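Local coordinates for CD180 antigen (Mus musculus, PDB 3T6Q), which probably cooperates with MD-1 and TLR4 in the innate response of B cells to bacterial lipopolysaccharide, leading to NF-kappa-B activation, at residues I439-Q452 with K468-I480. Numbering follows the deposited sequence. Where two conformers were deposited one is given.
Sequences ISSEQLFDGLPALQ and KTNSLQTLGRLEI
Ser471 presents both its hydroxyl and its backbone NH to one acceptor, the carbonyl oxygen of Ile439: Ser471 OG lies 2.8 Å and Ser471 N 2.9 Å from Ile439 O, and both approach from the same face of the carbonyl plane. The first torsion explains this double grip, since chi1 of 68° turns OG back over the main chain of Ser471, close to its own NH. Ser471 OG also sits at the edge of the Phe445 ring, 3.2 Å from its CE2, while Leu444 CG covers one face of that ring. Between the backbones, water 1 links four groups, donating to Glu442 O and Ser471 O and accepting from Phe445 N and Thr474 OG1; water 3 joins Phe445 O and Leu448 N to Thr474 O, and water 4 joins Leu448 O and Leu451 O to Arg477 N. Stacked, largely irregular loops of this kind, which run over the convex side and back to the next strand, are characteristic of a leucine-rich-repeat solenoid, here in successive turns of the Toll-like receptor horseshoe. Leu475 points into the hydrophobic core of the solenoid, its CD2 3.7 Å from Leu448 CB and also meeting Leu451 CD2; Leu451 and Leu478 lie alongside each other with their ends in the same direction. Leu454 of strand 453-455 packs against Leu472, Leu475 and Leu478. At the far end Gln452 O accepts from Glu479 N at 2.8 Å and from Ile480 N at 2.9 Å, the latter with a C=O...N angle of 161°, where the parallel strands begin.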
loop_
_atom_site.group_PDB
_atom_site.type_symbol
_atom_site.label_atom_id
_atom_site.label_comp_id
_atom_site.label_asym_id
_atom_site.label_seq_id
_atom_site.Cartn_x
_atom_site.Cartn_y
_atom_site.Cartn_z
ATOM N N ILE A 439 10.032 11.248 57.982
ATOM C CA ILE A 439 8.678 10.834 58.337
ATOM C C ILE A 439 8.575 10.564 59.832
ATOM O O ILE A 439 7.535 10.080 60.317
ATOM C CB ILE A 439 8.259 9.588 57.534
ATOM C CG1 ILE A 439 8.463 9.818 56.033
ATOM C CG2 ILE A 439 6.792 9.241 57.773
ATOM C CD1 ILE A 439 7.732 11.058 55.530
ATOM N N SER A 440 9.627 10.868 60.588
ATOM C CA SER A 440 9.525 10.648 62.042
ATOM C C SER A 440 8.947 11.880 62.778
ATOM O O SER A 440 8.521 11.755 63.943
ATOM C CB SER A 440 10.888 10.265 62.632
ATOM O OG SER A 440 11.733 11.402 62.634
ATOM N N SER A 441 8.939 13.059 62.115
ATOM C CA SER A 441 8.450 14.306 62.733
ATOM C C SER A 441 6.956 14.202 63.104
ATOM O O SER A 441 6.127 13.947 62.240
ATOM C CB SER A 441 8.634 15.477 61.790
ATOM O OG SER A 441 8.019 16.627 62.377
ATOM N N GLU A 442 6.621 14.397 64.386
ATOM C CA GLU A 442 5.259 14.120 64.889
ATOM C C GLU A 442 4.224 15.079 64.311
ATOM O O GLU A 442 3.058 14.716 64.170
ATOM C CB GLU A 442 5.188 14.232 66.423
ATOM C CG GLU A 442 6.099 13.300 67.179
ATOM C CD GLU A 442 5.976 13.526 68.672
ATOM O OE1 GLU A 442 4.878 13.265 69.214
ATOM O OE2 GLU A 442 6.962 13.985 69.289
ATOM N N GLN A 443 4.668 16.293 63.981
ATOM C CA GLN A 443 3.781 17.381 63.497
ATOM C C GLN A 443 3.638 17.417 61.962
ATOM O O GLN A 443 2.801 18.146 61.417
ATOM C CB GLN A 443 4.331 18.748 63.969
ATOM C CG GLN A 443 4.505 18.893 65.490
ATOM C CD GLN A 443 5.894 18.485 66.029
ATOM O OE1 GLN A 443 6.204 18.761 67.186
ATOM N NE2 GLN A 443 6.717 17.821 65.211
ATOM N N LEU A 444 4.430 16.619 61.269
ATOM C CA LEU A 444 4.495 16.755 59.785
ATOM C C LEU A 444 3.133 16.683 59.108
ATOM O O LEU A 444 2.839 17.490 58.198
ATOM C CB LEU A 444 5.498 15.761 59.173
ATOM C CG LEU A 444 5.580 15.695 57.633
ATOM C CD1 LEU A 444 6.134 17.025 57.172
ATOM C CD2 LEU A 444 6.489 14.540 57.222
ATOM N N PHE A 445 2.288 15.759 59.588
ATOM C CA PHE A 445 0.982 15.504 58.983
ATOM C C PHE A 445 -0.215 15.997 59.756
ATOM O O PHE A 445 -1.344 15.558 59.487
ATOM C CB PHE A 445 0.801 14.020 58.609
ATOM C CG PHE A 445 1.788 13.563 57.535
ATOM C CD1 PHE A 445 1.870 14.247 56.312
ATOM C CD2 PHE A 445 2.641 12.507 57.765
ATOM C CE1 PHE A 445 2.787 13.839 55.344
ATOM C CE2 PHE A 445 3.531 12.069 56.793
ATOM C CZ PHE A 445 3.632 12.749 55.592
ATOM N N ASP A 446 0.011 16.915 60.674
ATOM C CA ASP A 446 -1.107 17.546 61.375
ATOM C C ASP A 446 -2.035 18.252 60.397
ATOM O O ASP A 446 -1.581 18.898 59.441
ATOM C CB ASP A 446 -0.614 18.589 62.384
ATOM C CG ASP A 446 0.006 17.979 63.645
ATOM O OD1 ASP A 446 -0.237 16.806 63.956
ATOM O OD2 ASP A 446 0.751 18.701 64.337
ATOM N N GLY A 447 -3.334 18.152 60.652
ATOM C CA GLY A 447 -4.307 18.887 59.875
ATOM C C GLY A 447 -4.840 18.115 58.683
ATOM O O GLY A 447 -5.468 18.694 57.810
ATOM N N LEU A 448 -4.640 16.789 58.677
ATOM C CA LEU A 448 -5.161 15.916 57.619
ATOM C C LEU A 448 -6.161 14.874 58.162
ATOM O O LEU A 448 -5.956 13.674 57.989
ATOM C CB LEU A 448 -3.999 15.203 56.901
ATOM C CG LEU A 448 -3.030 16.219 56.278
ATOM C CD1 LEU A 448 -1.809 15.441 55.771
ATOM C CD2 LEU A 448 -3.750 16.979 55.176
ATOM N N PRO A 449 -7.257 15.335 58.803
ATOM C CA PRO A 449 -8.212 14.364 59.382
ATOM C C PRO A 449 -8.947 13.473 58.381
ATOM O O PRO A 449 -9.400 12.389 58.758
ATOM C CB PRO A 449 -9.217 15.280 60.143
ATOM C CG PRO A 449 -9.174 16.593 59.370
ATOM C CD PRO A 449 -7.690 16.730 59.016
ATOM N N ALA A 450 -9.087 13.906 57.134
ATOM C CA ALA A 450 -9.807 13.109 56.101
ATOM C C ALA A 450 -8.900 12.252 55.245
ATOM O O ALA A 450 -9.386 11.515 54.394
ATOM C CB ALA A 450 -10.638 14.034 55.195
ATOM N N LEU A 451 -7.581 12.349 55.445
ATOM C CA LEU A 451 -6.633 11.645 54.565
ATOM C C LEU A 451 -6.857 10.131 54.531
ATOM O O LEU A 451 -6.806 9.472 55.583
ATOM C CB LEU A 451 -5.164 11.940 54.926
ATOM C CG LEU A 451 -4.211 11.602 53.760
ATOM C CD1 LEU A 451 -4.430 12.597 52.597
ATOM C CD2 LEU A 451 -2.742 11.600 54.196
ATOM N N GLN A 452 -7.068 9.599 53.322
ATOM C CA GLN A 452 -7.317 8.171 53.086
ATOM C C GLN A 452 -6.149 7.424 52.453
ATOM O O GLN A 452 -6.032 6.208 52.617
ATOM C CB GLN A 452 -8.500 7.986 52.134
ATOM C CG GLN A 452 -9.845 8.465 52.690
ATOM C CD GLN A 452 -10.937 8.299 51.650
ATOM O OE1 GLN A 452 -10.743 7.633 50.629
ATOM N NE2 GLN A 452 -12.057 8.943 51.865
ATOM N N LYS A 468 7.728 4.244 67.734
ATOM C CA LYS A 468 6.371 4.352 68.239
ATOM C C LYS A 468 5.816 5.748 67.927
ATOM O O LYS A 468 4.668 5.877 67.546
ATOM C CB LYS A 468 6.367 4.120 69.753
ATOM C CG LYS A 468 4.994 4.251 70.388
ATOM C CD LYS A 468 5.020 3.791 71.844
ATOM C CE LYS A 468 3.712 4.140 72.529
ATOM N NZ LYS A 468 3.343 3.101 73.530
ATOM N N THR A 469 6.640 6.785 68.089
ATOM C CA THR A 469 6.215 8.129 67.684
ATOM C C THR A 469 6.749 8.430 66.304
ATOM O O THR A 469 7.960 8.313 66.031
ATOM C CB THR A 469 6.639 9.232 68.674
ATOM O OG1 THR A 469 8.060 9.283 68.725
ATOM C CG2 THR A 469 6.126 8.924 70.067
ATOM N N ASN A 470 5.832 8.795 65.420
ATOM C CA ASN A 470 6.200 9.076 64.038
ATOM C C ASN A 470 5.146 10.039 63.439
ATOM O O ASN A 470 4.121 10.319 64.084
ATOM C CB ASN A 470 6.320 7.744 63.283
ATOM C CG ASN A 470 5.015 6.953 63.275
ATOM O OD1 ASN A 470 4.010 7.398 62.689
ATOM N ND2 ASN A 470 5.008 5.779 63.927
ATOM N N SER A 471 5.389 10.564 62.240
ATOM C CA SER A 471 4.397 11.487 61.625
ATOM C C SER A 471 3.021 10.876 61.320
ATOM O O SER A 471 2.044 11.612 61.193
ATOM C CB SER A 471 4.945 12.053 60.324
ATOM O OG SER A 471 5.022 10.999 59.379
ATOM N N LEU A 472 2.949 9.542 61.189
ATOM C CA LEU A 472 1.734 8.868 60.702
ATOM C C LEU A 472 0.629 8.748 61.721
ATOM O O LEU A 472 -0.532 8.579 61.357
ATOM C CB LEU A 472 2.050 7.464 60.139
ATOM C CG LEU A 472 3.176 7.360 59.109
ATOM C CD1 LEU A 472 3.506 5.883 58.905
ATOM C CD2 LEU A 472 2.779 8.007 57.772
ATOM N N GLN A 473 0.969 8.818 63.002
ATOM C CA GLN A 473 -0.001 8.506 64.058
ATOM C C GLN A 473 -1.174 9.529 64.147
ATOM O O GLN A 473 -2.168 9.261 64.818
ATOM C CB GLN A 473 0.708 8.304 65.416
ATOM C CG GLN A 473 1.760 7.176 65.474
ATOM C CD GLN A 473 1.206 5.815 65.917
ATOM O OE1 GLN A 473 0.254 5.314 65.339
ATOM N NE2 GLN A 473 1.839 5.198 66.930
ATOM N N THR A 474 -1.074 10.665 63.446
ATOM C CA THR A 474 -2.201 11.618 63.339
ATOM C C THR A 474 -3.214 11.312 62.225
ATOM O O THR A 474 -4.200 12.038 62.088
ATOM C CB THR A 474 -1.724 13.093 63.149
ATOM O OG1 THR A 474 -0.969 13.234 61.917
ATOM C CG2 THR A 474 -0.901 13.578 64.347
ATOM N N LEU A 475 -2.976 10.268 61.426
ATOM C CA LEU A 475 -3.800 10.026 60.226
ATOM C C LEU A 475 -4.901 8.973 60.499
ATOM O O LEU A 475 -4.904 7.877 59.945
ATOM C CB LEU A 475 -2.889 9.643 59.014
ATOM C CG LEU A 475 -1.845 10.740 58.706
ATOM C CD1 LEU A 475 -0.847 10.235 57.673
ATOM C CD2 LEU A 475 -2.503 12.037 58.224
ATOM N N GLY A 476 -5.843 9.313 61.374
ATOM C CA GLY A 476 -6.881 8.357 61.806
ATOM C C GLY A 476 -7.753 7.773 60.705
ATOM O O GLY A 476 -8.255 6.661 60.876
ATOM N N ARG A 477 -7.962 8.483 59.579
ATOM C CA ARG A 477 -8.783 7.890 58.492
ATOM C C ARG A 477 -7.993 7.149 57.412
ATOM O O ARG A 477 -8.538 6.708 56.376
ATOM C CB ARG A 477 -9.713 8.942 57.871
ATOM C CG ARG A 477 -10.508 9.719 58.921
ATOM C CD ARG A 477 -11.960 9.957 58.556
ATOM N NE ARG A 477 -12.783 9.133 59.441
ATOM C CZ ARG A 477 -14.076 8.873 59.284
ATOM N NH1 ARG A 477 -14.747 9.364 58.250
ATOM N NH2 ARG A 477 -14.695 8.103 60.170
ATOM N N LEU A 478 -6.692 7.021 57.623
ATOM C CA LEU A 478 -5.845 6.438 56.583
ATOM C C LEU A 478 -6.221 5.010 56.228
ATOM O O LEU A 478 -6.337 4.150 57.110
ATOM C CB LEU A 478 -4.370 6.507 57.008
ATOM C CG LEU A 478 -3.390 6.284 55.857
ATOM C CD1 LEU A 478 -3.460 7.561 54.990
ATOM C CD2 LEU A 478 -1.993 6.188 56.494
ATOM N N GLU A 479 -6.387 4.754 54.940
ATOM C CA GLU A 479 -6.682 3.422 54.437
ATOM C C GLU A 479 -5.544 2.804 53.677
ATOM O O GLU A 479 -5.317 1.594 53.790
ATOM C CB GLU A 479 -7.930 3.425 53.543
ATOM C CG GLU A 479 -9.205 3.574 54.369
ATOM C CD GLU A 479 -10.438 3.686 53.498
ATOM O OE1 GLU A 479 -10.532 3.007 52.452
ATOM O OE2 GLU A 479 -11.315 4.478 53.872
ATOM N N ILE A 480 -4.848 3.626 52.891
ATOM C CA ILE A 480 -3.805 3.125 51.987
ATOM C C ILE A 480 -2.500 3.835 52.370
ATOM O O ILE A 480 -2.451 5.071 52.442
ATOM C CB ILE A 480 -4.141 3.437 50.501
ATOM C CG1 ILE A 480 -5.440 2.762 50.088
ATOM C CG2 ILE A 480 -2.981 3.035 49.582
ATOM C CD1 ILE A 480 -6.039 3.301 48.794
HETATM O O HOH W 1 1.931 14.131 61.860
HETATM O O HOH W 2 2.237 12.094 65.071
HETATM O O HOH W 3 -3.675 14.843 60.647
HETATM O O HOH W 4 -6.401 10.529 58.115
#